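Local coordinates for hypothetical protein SpyM3_0169 (Streptococcus pyogenes, PDB 1PG6) that is of unknown function but belongs to the AIM24 family of the cupin clan and carries two bound calcium ions, at residues 13-18 and 157-162; 22-27 and 101-106; 34-39 and 83-88; 41-46 and 91-96. One frame throughout, in Å; residues are numbered along the deposited sequence.

Two facing antiparallel sheets organise all four contacts. Contacts 1 and 2 cross from the four-stranded sheet to the six-stranded one, their centres only about 6 Å apart; strands 14-17 and 26-30 are neighbours in the first, 156-161 and 103-108 in the second. Contact 3 pairs strands within the six-stranded sheet and contact 4 within the four-stranded sheet, with centres about 10 Å apart. Along the chain, contact 2 is nested inside contact 1, and contacts 3 and 4 both lie inside contact 2, where their segments alternate. The chain thus passes repeatedly between the sheets, as expected of a cupin-like beta sandwich, and calcium ions sit beside contacts 1, 2 and 4.

Contact 1: 13-18 and 157-162; sequences MRFTID and TLLANS. With CA (calcium ion), chain B.
Leu-159 sets its CD2 methyl over the centre of one face of the Phe-15 ring, 4.2 Å above the plane, in a CH-pi contact. The same ring meets Thr-157 obliquely: CE2 of Phe-15 is 3.6 Å from CG2 of Thr-157, the two side chains reaching toward each other from opposite directions. Phe-15 CG lies between its own backbone N and carbonyl carbon (chi1 65°), and from there the ring drops into the space between the two strands. Ile-17 and Met-13 add the flanks. CD1 of Ile-17 is a looser neighbour of Leu-159 CD2, while in the selenomethionine Met-13 the last torsion, about CG-SE (chi3 -113°), swings CE to 4.1 Å from Leu-159 CD1, the other branch of that leucine. The strands belong to different sheets: 14-17 is an outermost strand of the four-stranded sheet and 157-161 runs inside the six-stranded one. Their axes pass 9.9 Å apart at 26°, the face-to-face packing of a beta sandwich, consistent with the cupin clan, and Val-26 and Ala-105 join the same apolar layer. With no direct hydrogen bond between the segments, one water bridges them, donating to Met-13 O at 3.0 Å and accepting from Thr-157 OG1 at 2.7 Å. Farther along the second strand, Asn-161 OD1 binds calcium at 2.7 Å, joined by Ser-162 O, a water and Thr-99; the amide's other end, ND2, is hydrogen-bonded to Gly-118 O.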
loop_
_atom_site.group_PDB
_atom_site.type_symbol
_atom_site.label_atom_id
_atom_site.label_comp_id
_atom_site.label_asym_id
_atom_site.label_seq_id
_atom_site.Cartn_x
_atom_site.Cartn_y
_atom_site.Cartn_z
HETATM N N MSE A 13 -5.028 2.313 -17.111
HETATM C CA MSE A 13 -4.860 3.725 -16.809
HETATM C C MSE A 13 -3.463 4.145 -17.248
HETATM O O MSE A 13 -2.549 3.321 -17.303
HETATM C CB MSE A 13 -5.002 3.966 -15.306
HETATM C CG MSE A 13 -3.982 3.190 -14.481
HETATM SE SE MSE A 13 -4.023 3.573 -12.588
HETATM C CE MSE A 13 -2.314 4.430 -12.417
ATOM N N ARG A 14 -3.298 5.421 -17.573
ATOM C CA ARG A 14 -1.990 5.926 -17.964
ATOM C C ARG A 14 -1.568 6.869 -16.845
ATOM O O ARG A 14 -2.322 7.765 -16.465
ATOM C CB ARG A 14 -2.064 6.675 -19.296
ATOM C CG ARG A 14 -0.709 6.802 -19.985
ATOM C CD ARG A 14 -0.822 7.416 -21.377
ATOM N NE ARG A 14 -0.864 8.874 -21.338
ATOM C CZ ARG A 14 0.153 9.640 -20.957
ATOM N NH1 ARG A 14 1.298 9.086 -20.578
ATOM N NH2 ARG A 14 0.030 10.961 -20.958
ATOM N N PHE A 15 -0.374 6.659 -16.307
ATOM C CA PHE A 15 0.103 7.495 -15.212
ATOM C C PHE A 15 1.437 8.159 -15.512
ATOM O O PHE A 15 2.159 7.759 -16.423
ATOM C CB PHE A 15 0.223 6.655 -13.938
ATOM C CG PHE A 15 1.256 5.569 -14.024
ATOM C CD1 PHE A 15 2.569 5.804 -13.626
ATOM C CD2 PHE A 15 0.928 4.322 -14.540
ATOM C CE1 PHE A 15 3.538 4.813 -13.744
ATOM C CE2 PHE A 15 1.891 3.325 -14.661
ATOM C CZ PHE A 15 3.197 3.570 -14.263
ATOM N N THR A 16 1.750 9.189 -14.737
ATOM C CA THR A 16 3.005 9.906 -14.881
ATOM C C THR A 16 3.466 10.331 -13.493
ATOM O O THR A 16 2.887 11.235 -12.888
ATOM C CB THR A 16 2.855 11.166 -15.765
ATOM O OG1 THR A 16 2.463 10.786 -17.090
ATOM C CG2 THR A 16 4.175 11.926 -15.835
ATOM N N ILE A 17 4.489 9.651 -12.982
ATOM C CA ILE A 17 5.050 9.981 -11.676
ATOM C C ILE A 17 6.054 11.091 -11.932
ATOM O O ILE A 17 6.936 10.959 -12.780
ATOM C CB ILE A 17 5.788 8.780 -11.041
ATOM C CG1 ILE A 17 4.800 7.657 -10.722
ATOM C CG2 ILE A 17 6.494 9.219 -9.761
ATOM C CD1 ILE A 17 5.466 6.391 -10.198
ATOM N N ASP A 18 5.909 12.199 -11.216
ATOM C CA ASP A 18 6.824 13.318 -11.398
ATOM C C ASP A 18 8.264 12.857 -11.142
ATOM O O ASP A 18 8.531 12.187 -10.147
ATOM C CB ASP A 18 6.458 14.440 -10.429
ATOM C CG ASP A 18 6.897 15.785 -10.926
ATOM O OD1 ASP A 18 6.097 16.445 -11.625
ATOM O OD2 ASP A 18 8.046 16.175 -10.635
ATOM N N THR A 157 -1.511 -1.971 -13.329
ATOM C CA THR A 157 -0.379 -1.372 -12.639
ATOM C C THR A 157 -0.703 -1.105 -11.180
ATOM O O THR A 157 -1.805 -0.678 -10.852
ATOM C CB THR A 157 0.019 -0.032 -13.273
ATOM O OG1 THR A 157 0.376 -0.237 -14.644
ATOM C CG2 THR A 157 1.201 0.572 -12.524
ATOM N N LEU A 158 0.270 -1.366 -10.314
ATOM C CA LEU A 158 0.138 -1.120 -8.888
ATOM C C LEU A 158 1.105 0.010 -8.558
ATOM O O LEU A 158 2.250 -0.004 -9.010
ATOM C CB LEU A 158 0.538 -2.358 -8.079
ATOM C CG LEU A 158 0.903 -2.100 -6.605
ATOM C CD1 LEU A 158 -0.364 -1.802 -5.802
ATOM C CD2 LEU A 158 1.612 -3.321 -6.025
ATOM N N LEU A 159 0.642 0.998 -7.806
ATOM C CA LEU A 159 1.516 2.089 -7.387
ATOM C C LEU A 159 1.682 1.949 -5.876
ATOM O O LEU A 159 0.699 1.976 -5.136
ATOM C CB LEU A 159 0.902 3.461 -7.713
ATOM C CG LEU A 159 0.679 3.819 -9.186
ATOM C CD1 LEU A 159 0.175 5.258 -9.303
ATOM C CD2 LEU A 159 1.979 3.661 -9.960
ATOM N N ALA A 160 2.923 1.772 -5.426
ATOM C CA ALA A 160 3.221 1.647 -4.005
ATOM C C ALA A 160 3.989 2.901 -3.598
ATOM O O ALA A 160 4.659 3.514 -4.428
ATOM C CB ALA A 160 4.063 0.402 -3.743
ATOM N N ASN A 161 3.884 3.289 -2.332
ATOM C CA ASN A 161 4.566 4.495 -1.855
ATOM C C ASN A 161 5.369 4.185 -0.595
ATOM O O ASN A 161 4.996 3.319 0.185
ATOM C CB ASN A 161 3.526 5.570 -1.542
ATOM C CG ASN A 161 2.834 5.322 -0.222
ATOM O OD1 ASN A 161 3.314 5.757 0.824
ATOM N ND2 ASN A 161 1.732 4.596 -0.253
ATOM N N SER A 162 6.460 4.918 -0.389
ATOM C CA SER A 162 7.302 4.703 0.784
ATOM C C SER A 162 7.401 5.915 1.683
ATOM O O SER A 162 7.118 7.033 1.271
ATOM C CB SER A 162 8.728 4.376 0.349
ATOM O OG SER A 162 9.284 5.508 -0.314
HETATM CA CA CA B . 4.861 7.940 0.826
HETATM O O HOH W 1 -1.646 0.628 -16.262
HETATM O O HOH W 2 5.745 8.839 -1.329
#

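Contact 2: 22-27 and 101-106; sequences QFPLVE and GQIVAL
Pro-24 and Ile-103 make the main apolar contact: the proline ring and the isoleucine side chain lie alongside each other, pointing opposite ways. CG of the proline ring lies 3.7 Å from Ile-103 CD1 and almost as near to CG1, so the ring rests against the outer half of the isoleucine. Ile-103 reaches it with an extended chain, CD1 continuing anti beyond CG1 (chi2 172°). Val-26 CB is a more distant neighbour of the same methyl, at 4.4 Å from Ile-103 CD1. Contacts with backbone atoms come next. Pro-24 CD sits 3.4 Å from Gly-101 O, and the carbonyl oxygens of Gln-22 and Gly-101 approach to 3.6 Å; no hydrogen bond links the two segments. The aromatic contact is at the exposed end, where Phe-23 turns an edge to the backbone of Gly-101, its CD1 3.7 Å from Gly-101 N near the plane of the ring. One face of that ring is occupied by CG of its neighbour Gln-22, 3.5 Å above the plane. Ile-17 touches both Pro-24 and Ile-103 from the adjoining strand. These residues meet at one end of what is probably a cupin-like beta sandwich, where the loop entering strand 26-30 meets the start of edge strand 103-108, beside the calcium ion bound by Thr-99, Asn-161 and Ser-162.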
loop_
_atom_site.group_PDB
_atom_site.type_symbol
_atom_site.label_atom_id
_atom_site.label_comp_id
_atom_site.label_asym_id
_atom_site.label_seq_id
_atom_site.Cartn_x
_atom_site.Cartn_y
_atom_site.Cartn_z
ATOM N N GLN A 22 11.017 15.971 -5.539
ATOM C CA GLN A 22 11.576 15.120 -4.496
ATOM C C GLN A 22 10.453 14.277 -3.898
ATOM O O GLN A 22 10.621 13.092 -3.614
ATOM C CB GLN A 22 12.217 16.012 -3.430
ATOM C CG GLN A 22 12.479 15.357 -2.103
ATOM C CD GLN A 22 13.116 16.313 -1.106
ATOM O OE1 GLN A 22 13.223 16.002 0.076
ATOM N NE2 GLN A 22 13.545 17.479 -1.582
ATOM N N PHE A 23 9.304 14.914 -3.708
ATOM C CA PHE A 23 8.103 14.263 -3.167
ATOM C C PHE A 23 7.125 14.342 -4.337
ATOM O O PHE A 23 6.516 15.375 -4.587
ATOM C CB PHE A 23 7.607 15.046 -1.955
ATOM C CG PHE A 23 8.640 15.189 -0.880
ATOM C CD1 PHE A 23 9.085 14.065 -0.179
ATOM C CD2 PHE A 23 9.216 16.432 -0.614
ATOM C CE1 PHE A 23 10.089 14.167 0.772
ATOM C CE2 PHE A 23 10.225 16.552 0.336
ATOM C CZ PHE A 23 10.667 15.409 1.035
ATOM N N PRO A 24 6.987 13.236 -5.076
ATOM C CA PRO A 24 6.127 13.116 -6.246
ATOM C C PRO A 24 4.627 13.162 -6.111
ATOM O O PRO A 24 4.039 12.828 -5.082
ATOM C CB PRO A 24 6.574 11.794 -6.860
ATOM C CG PRO A 24 6.877 10.971 -5.655
ATOM C CD PRO A 24 7.667 11.954 -4.804
ATOM N N LEU A 25 4.027 13.604 -7.204
ATOM C CA LEU A 25 2.589 13.667 -7.360
ATOM C C LEU A 25 2.471 12.719 -8.548
ATOM O O LEU A 25 3.409 12.602 -9.343
ATOM C CB LEU A 25 2.183 15.084 -7.763
ATOM C CG LEU A 25 0.956 15.743 -7.140
ATOM C CD1 LEU A 25 0.941 15.568 -5.627
ATOM C CD2 LEU A 25 0.965 17.214 -7.518
ATOM N N VAL A 26 1.361 12.007 -8.658
ATOM C CA VAL A 26 1.182 11.124 -9.796
ATOM C C VAL A 26 -0.057 11.588 -10.550
ATOM O O VAL A 26 -1.141 11.693 -9.980
ATOM C CB VAL A 26 1.026 9.632 -9.374
ATOM C CG1 VAL A 26 -0.121 9.465 -8.400
ATOM C CG2 VAL A 26 0.818 8.763 -10.611
ATOM N N GLU A 27 0.133 11.916 -11.824
ATOM C CA GLU A 27 -0.959 12.364 -12.673
ATOM C C GLU A 27 -1.460 11.132 -13.406
ATOM O O GLU A 27 -0.680 10.409 -14.032
ATOM C CB GLU A 27 -0.474 13.411 -13.681
ATOM C CG GLU A 27 0.142 14.658 -13.063
ATOM C CD GLU A 27 0.624 15.647 -14.118
ATOM O OE1 GLU A 27 1.389 15.238 -15.016
ATOM O OE2 GLU A 27 0.241 16.833 -14.050
ATOM N N GLY A 101 8.061 10.633 0.720
ATOM C CA GLY A 101 8.867 9.546 0.197
ATOM C C GLY A 101 8.847 9.445 -1.310
ATOM O O GLY A 101 8.847 10.455 -2.005
ATOM N N GLN A 102 8.817 8.214 -1.808
ATOM C CA GLN A 102 8.824 7.955 -3.238
ATOM C C GLN A 102 7.646 7.079 -3.643
ATOM O O GLN A 102 6.909 6.570 -2.797
ATOM C CB GLN A 102 10.132 7.258 -3.646
ATOM C CG GLN A 102 11.394 8.130 -3.486
ATOM C CD GLN A 102 12.682 7.406 -3.882
ATOM O OE1 GLN A 102 13.599 8.001 -4.458
ATOM N NE2 GLN A 102 12.758 6.126 -3.560
ATOM N N ILE A 103 7.471 6.931 -4.949
ATOM C CA ILE A 103 6.410 6.105 -5.507
ATOM C C ILE A 103 7.070 5.145 -6.483
ATOM O O ILE A 103 7.994 5.520 -7.201
ATOM C CB ILE A 103 5.366 6.955 -6.276
ATOM C CG1 ILE A 103 4.660 7.909 -5.309
ATOM C CG2 ILE A 103 4.343 6.046 -6.962
ATOM C CD1 ILE A 103 3.755 8.924 -5.996
ATOM N N VAL A 104 6.612 3.900 -6.492
ATOM C CA VAL A 104 7.151 2.912 -7.411
ATOM C C VAL A 104 5.971 2.251 -8.109
ATOM O O VAL A 104 4.971 1.915 -7.472
ATOM C CB VAL A 104 8.008 1.842 -6.665
ATOM C CG1 VAL A 104 7.188 1.160 -5.581
ATOM C CG2 VAL A 104 8.554 0.827 -7.652
ATOM N N ALA A 105 6.079 2.104 -9.424
ATOM C CA ALA A 105 5.021 1.480 -10.212
ATOM C C ALA A 105 5.448 0.055 -10.532
ATOM O O ALA A 105 6.565 -0.178 -10.985
ATOM C CB ALA A 105 4.796 2.264 -11.499
ATOM N N LEU A 106 4.552 -0.892 -10.296
ATOM C CA LEU A 106 4.840 -2.292 -10.548
ATOM C C LEU A 106 3.782 -2.891 -11.474
ATOM O O LEU A 106 2.579 -2.763 -11.223
ATOM C CB LEU A 106 4.886 -3.044 -9.215
ATOM C CG LEU A 106 5.964 -2.568 -8.225
ATOM C CD1 LEU A 106 5.756 -3.222 -6.863
ATOM C CD2 LEU A 106 7.348 -2.919 -8.764
#

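Contact 3: 34-39 and 83-88; sequences GSVYLQ and TQAMSN
Strands 35-39 and 83-87 are antiparallel neighbours in the six-stranded sheet of the sandwich, and Val-36, Leu-38, Thr-83 and Ala-85 form its tightly packed, buried face. Leu-38 CD2 lies 3.7 Å from Ala-85 CB, with Val-36 CG1, two residues earlier in the strand, touching the same methyl at 4.0 Å. A chi1 of 55° carries Leu-38 CG obliquely across Thr-83, 3.2 Å from its OG1. Leu-93 and Leu-95 of the facing sheet pack onto this side. Five backbone hydrogen bonds hold the pair together: reciprocal ones join Val-36 to Ala-85 and Leu-38 to Thr-83, the shortest from Leu-38 N to Thr-83 O at 2.7 Å, and Ser-87 N adds a bond to Gly-34 O. Between them, CA-H groups of Ser-35, Tyr-37 and Gln-84 lean on the same carbonyl oxygens. The other face, with Ser-35, Tyr-37, Gln-84 and Met-86, is partly open to solvent, and the Ser-35/Met-86 pair there is loose. Ser-35 CB and Met-86 CG come no closer than 4.1 Å, and the selenomethionine bends away from there toward strand 50-53. One close contact stands out on this side. Gln-84 lies side by side with Tyr-37, its extended chain pointing the same way, and the amide is inclined 41° to the ring. That tilt lowers Gln-84 NE2 over the middle of the Tyr-37 ring, 3.0 Å above its plane.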
loop_
_atom_site.group_PDB
_atom_site.type_symbol
_atom_site.label_atom_id
_atom_site.label_comp_id
_atom_site.label_asym_id
_atom_site.label_seq_id
_atom_site.Cartn_x
_atom_site.Cartn_y
_atom_site.Cartn_z
ATOM N N GLY A 34 -12.990 3.941 -17.499
ATOM C CA GLY A 34 -11.836 3.508 -16.727
ATOM C C GLY A 34 -11.943 3.853 -15.254
ATOM O O GLY A 34 -12.601 4.825 -14.879
ATOM N N SER A 35 -11.295 3.059 -14.408
ATOM C CA SER A 35 -11.334 3.303 -12.972
ATOM C C SER A 35 -10.013 2.954 -12.308
ATOM O O SER A 35 -9.149 2.308 -12.901
ATOM C CB SER A 35 -12.441 2.473 -12.321
ATOM O OG SER A 35 -12.101 1.099 -12.323
ATOM N N VAL A 36 -9.871 3.382 -11.062
ATOM C CA VAL A 36 -8.664 3.104 -10.310
ATOM C C VAL A 36 -8.946 3.138 -8.820
ATOM O O VAL A 36 -9.709 3.979 -8.341
ATOM C CB VAL A 36 -7.557 4.133 -10.636
ATOM C CG1 VAL A 36 -8.050 5.543 -10.358
ATOM C CG2 VAL A 36 -6.311 3.833 -9.825
ATOM N N TYR A 37 -8.339 2.202 -8.100
ATOM C CA TYR A 37 -8.475 2.134 -6.651
ATOM C C TYR A 37 -7.403 3.072 -6.111
ATOM O O TYR A 37 -6.292 3.112 -6.644
ATOM C CB TYR A 37 -8.191 0.725 -6.128
ATOM C CG TYR A 37 -9.137 -0.352 -6.609
ATOM C CD1 TYR A 37 -8.884 -1.061 -7.786
ATOM C CD2 TYR A 37 -10.276 -0.676 -5.875
ATOM C CE1 TYR A 37 -9.746 -2.073 -8.215
ATOM C CE2 TYR A 37 -11.142 -1.683 -6.296
ATOM C CZ TYR A 37 -10.874 -2.375 -7.461
ATOM O OH TYR A 37 -11.728 -3.380 -7.868
ATOM N N LEU A 38 -7.719 3.812 -5.055
ATOM C CA LEU A 38 -6.742 4.735 -4.488
ATOM C C LEU A 38 -6.763 4.822 -2.971
ATOM O O LEU A 38 -7.790 4.602 -2.324
ATOM C CB LEU A 38 -6.933 6.142 -5.061
ATOM C CG LEU A 38 -8.325 6.754 -4.916
ATOM C CD1 LEU A 38 -8.245 8.153 -4.326
ATOM C CD2 LEU A 38 -8.984 6.786 -6.286
ATOM N N GLN A 39 -5.598 5.138 -2.421
ATOM C CA GLN A 39 -5.417 5.314 -0.988
ATOM C C GLN A 39 -6.404 6.384 -0.535
ATOM O O GLN A 39 -6.451 7.471 -1.108
ATOM C CB GLN A 39 -3.981 5.776 -0.732
ATOM C CG GLN A 39 -3.665 6.207 0.684
ATOM C CD GLN A 39 -2.269 6.798 0.787
ATOM O OE1 GLN A 39 -1.274 6.069 0.835
ATOM N NE2 GLN A 39 -2.185 8.126 0.794
ATOM N N THR A 83 -10.546 3.883 -1.854
ATOM C CA THR A 83 -11.679 4.403 -2.603
ATOM C C THR A 83 -11.454 4.145 -4.083
ATOM O O THR A 83 -10.380 3.699 -4.490
ATOM C CB THR A 83 -11.865 5.917 -2.359
ATOM O OG1 THR A 83 -10.667 6.613 -2.719
ATOM C CG2 THR A 83 -12.169 6.178 -0.896
ATOM N N GLN A 84 -12.466 4.412 -4.898
ATOM C CA GLN A 84 -12.322 4.181 -6.326
ATOM C C GLN A 84 -12.821 5.363 -7.135
ATOM O O GLN A 84 -13.888 5.911 -6.863
ATOM C CB GLN A 84 -13.062 2.902 -6.727
ATOM C CG GLN A 84 -12.769 2.436 -8.147
ATOM C CD GLN A 84 -13.070 0.959 -8.352
ATOM O OE1 GLN A 84 -14.193 0.505 -8.137
ATOM N NE2 GLN A 84 -12.061 0.204 -8.773
ATOM N N ALA A 85 -12.030 5.755 -8.125
ATOM C CA ALA A 85 -12.374 6.869 -8.992
ATOM C C ALA A 85 -12.814 6.326 -10.345
ATOM O O ALA A 85 -12.149 5.464 -10.917
ATOM C CB ALA A 85 -11.172 7.786 -9.161
HETATM N N MSE A 86 -13.952 6.812 -10.835
HETATM C CA MSE A 86 -14.482 6.386 -12.129
HETATM C C MSE A 86 -14.526 7.563 -13.093
HETATM O O MSE A 86 -14.806 8.692 -12.694
HETATM C CB MSE A 86 -15.891 5.802 -11.977
HETATM C CG MSE A 86 -15.929 4.363 -11.495
HETATM SE SE MSE A 86 -15.491 4.148 -9.634
HETATM C CE MSE A 86 -17.268 3.780 -8.961
ATOM N N SER A 87 -14.263 7.290 -14.366
ATOM C CA SER A 87 -14.258 8.334 -15.382
ATOM C C SER A 87 -15.349 8.150 -16.433
ATOM O O SER A 87 -15.567 7.047 -16.938
ATOM C CB SER A 87 -12.891 8.378 -16.070
ATOM O OG SER A 87 -12.804 9.462 -16.977
ATOM N N ASN A 88 -16.031 9.246 -16.746
ATOM C CA ASN A 88 -17.088 9.258 -17.750
ATOM C C ASN A 88 -16.502 10.066 -18.903
ATOM O O ASN A 88 -16.649 11.287 -18.959
ATOM C CB ASN A 88 -18.338 9.944 -17.189
ATOM C CG ASN A 88 -19.562 9.744 -18.064
ATOM O OD1 ASN A 88 -20.681 10.068 -17.666
ATOM N ND2 ASN A 88 -19.356 9.210 -19.262
#

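Contact 4: 41-46 and 91-96; sequences GSMVYH and GKLALA. With CA (calcium ion), chain C.
Tyr-45 lays one face of its ring over Ala-94, whose CB stands 3.5 Å above the ring plane, displaced toward the rim, in a CH-pi contact. It is part of a classic beta bulge: Val-44 and Tyr-45 of edge strand 43-46 both face Ala-94 of strand 91-95, its antiparallel neighbour in the four-stranded sheet. Ala-94 O accepts from Val-44 N at 2.8 Å, and Ala-94 N donates a hydrogen bond to Tyr-45 O, so one residue serves two. A chi1 of 64° swings the Tyr-45 ring back across the neighbouring strand. Val-44 works alongside, setting its CG2 branch 3.5 Å from Ala-96 CB. On the opposite face of the sheet, selenomethionine Met-43 and Leu-93 cross at about a right angle. Met-43 bends about both CB-CG and CG-SE, and its CE meets Leu-93 CD1 at 3.6 Å, with SE close to the same methyl. His-46 shares this face; its CB lies 3.6 Å from Leu-93 CB, while the imidazole heads away. In Ser-42, OG lies beside the methyls of Leu-95 and is hydrogen-bonded to Gln-39 O, while the residue's own carbonyl oxygen accepts from Ala-96 N. The turn before the strand bends round a calcium ion, which is bound by Gly-41 O and a water, and by Met-43 O at 2.5 Å.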
loop_
_atom_site.group_PDB
_atom_site.type_symbol
_atom_site.label_atom_id
_atom_site.label_comp_id
_atom_site.label_asym_id
_atom_site.label_seq_id
_atom_site.Cartn_x
_atom_site.Cartn_y
_atom_site.Cartn_z
ATOM N N GLY A 41 -8.112 9.447 0.720
ATOM C CA GLY A 41 -7.584 10.780 0.926
ATOM C C GLY A 41 -6.424 11.201 0.039
ATOM O O GLY A 41 -5.958 12.326 0.160
ATOM N N SER A 42 -5.965 10.341 -0.864
ATOM C CA SER A 42 -4.822 10.695 -1.712
ATOM C C SER A 42 -5.144 11.617 -2.880
ATOM O O SER A 42 -4.242 12.135 -3.541
ATOM C CB SER A 42 -4.124 9.430 -2.236
ATOM O OG SER A 42 -4.969 8.684 -3.095
HETATM N N MSE A 43 -6.427 11.846 -3.138
HETATM C CA MSE A 43 -6.818 12.724 -4.241
HETATM C C MSE A 43 -6.330 14.167 -4.048
HETATM O O MSE A 43 -6.459 14.719 -2.972
HETATM C CB MSE A 43 -8.344 12.728 -4.364
HETATM C CG MSE A 43 -8.856 13.594 -5.485
HETATM SE SE MSE A 43 -8.477 12.804 -7.181
HETATM C CE MSE A 43 -10.005 11.611 -7.217
ATOM N N VAL A 44 -5.765 14.779 -5.083
ATOM C CA VAL A 44 -5.320 16.170 -4.985
ATOM C C VAL A 44 -6.294 16.999 -5.810
ATOM O O VAL A 44 -6.736 18.069 -5.391
ATOM C CB VAL A 44 -3.896 16.360 -5.536
ATOM C CG1 VAL A 44 -3.496 17.828 -5.466
ATOM C CG2 VAL A 44 -2.927 15.502 -4.727
ATOM N N TYR A 45 -6.626 16.486 -6.989
ATOM C CA TYR A 45 -7.579 17.135 -7.873
ATOM C C TYR A 45 -7.993 16.182 -8.984
ATOM O O TYR A 45 -7.338 15.169 -9.231
ATOM C CB TYR A 45 -7.011 18.438 -8.460
ATOM C CG TYR A 45 -5.804 18.301 -9.362
ATOM C CD1 TYR A 45 -4.518 18.563 -8.882
ATOM C CD2 TYR A 45 -5.948 17.959 -10.706
ATOM C CE1 TYR A 45 -3.404 18.495 -9.720
ATOM C CE2 TYR A 45 -4.839 17.886 -11.552
ATOM C CZ TYR A 45 -3.574 18.156 -11.054
ATOM O OH TYR A 45 -2.478 18.091 -11.889
ATOM N N HIS A 46 -9.098 16.498 -9.645
ATOM C CA HIS A 46 -9.586 15.652 -10.720
ATOM C C HIS A 46 -10.541 16.432 -11.608
ATOM O O HIS A 46 -11.139 17.414 -11.169
ATOM C CB HIS A 46 -10.286 14.425 -10.131
ATOM C CG HIS A 46 -11.504 14.749 -9.319
ATOM N ND1 HIS A 46 -12.733 14.997 -9.891
ATOM C CD2 HIS A 46 -11.675 14.880 -7.984
ATOM C CE1 HIS A 46 -13.612 15.266 -8.940
ATOM N NE2 HIS A 46 -12.996 15.202 -7.774
ATOM N N GLY A 91 -10.786 11.397 -18.643
ATOM C CA GLY A 91 -10.630 12.182 -17.433
ATOM C C GLY A 91 -9.231 12.163 -16.850
ATOM O O GLY A 91 -8.398 11.342 -17.232
ATOM N N LYS A 92 -8.979 13.069 -15.911
ATOM C CA LYS A 92 -7.675 13.165 -15.275
ATOM C C LYS A 92 -7.790 13.372 -13.773
ATOM O O LYS A 92 -8.772 13.921 -13.279
ATOM C CB LYS A 92 -6.883 14.335 -15.867
ATOM C CG LYS A 92 -6.634 14.256 -17.361
ATOM C CD LYS A 92 -5.869 15.479 -17.841
ATOM C CE LYS A 92 -5.670 15.462 -19.350
ATOM N NZ LYS A 92 -4.913 16.660 -19.814
ATOM N N LEU A 93 -6.782 12.915 -13.041
ATOM C CA LEU A 93 -6.767 13.109 -11.602
ATOM C C LEU A 93 -5.322 13.024 -11.150
ATOM O O LEU A 93 -4.473 12.477 -11.853
ATOM C CB LEU A 93 -7.622 12.064 -10.877
ATOM C CG LEU A 93 -7.178 10.607 -10.787
ATOM C CD1 LEU A 93 -7.860 9.951 -9.591
ATOM C CD2 LEU A 93 -7.513 9.866 -12.072
ATOM N N ALA A 94 -5.040 13.590 -9.986
ATOM C CA ALA A 94 -3.689 13.575 -9.450
ATOM C C ALA A 94 -3.766 13.090 -8.014
ATOM O O ALA A 94 -4.666 13.480 -7.274
ATOM C CB ALA A 94 -3.085 14.982 -9.506
ATOM N N LEU A 95 -2.825 12.232 -7.639
ATOM C CA LEU A 95 -2.776 11.676 -6.293
ATOM C C LEU A 95 -1.480 12.042 -5.601
ATOM O O LEU A 95 -0.456 12.266 -6.250
ATOM C CB LEU A 95 -2.847 10.149 -6.336
ATOM C CG LEU A 95 -3.994 9.485 -7.090
ATOM C CD1 LEU A 95 -3.854 7.961 -6.981
ATOM C CD2 LEU A 95 -5.312 9.964 -6.515
ATOM N N ALA A 96 -1.531 12.083 -4.275
ATOM C CA ALA A 96 -0.361 12.378 -3.469
ATOM C C ALA A 96 -0.290 11.357 -2.339
ATOM O O ALA A 96 -1.296 11.081 -1.685
ATOM C CB ALA A 96 -0.468 13.786 -2.885
HETATM CA CA CA C . -6.716 14.594 -0.523
HETATM O O HOH W 3 -2.583 12.543 0.455
HETATM O O HOH W 4 -7.509 14.719 1.878
#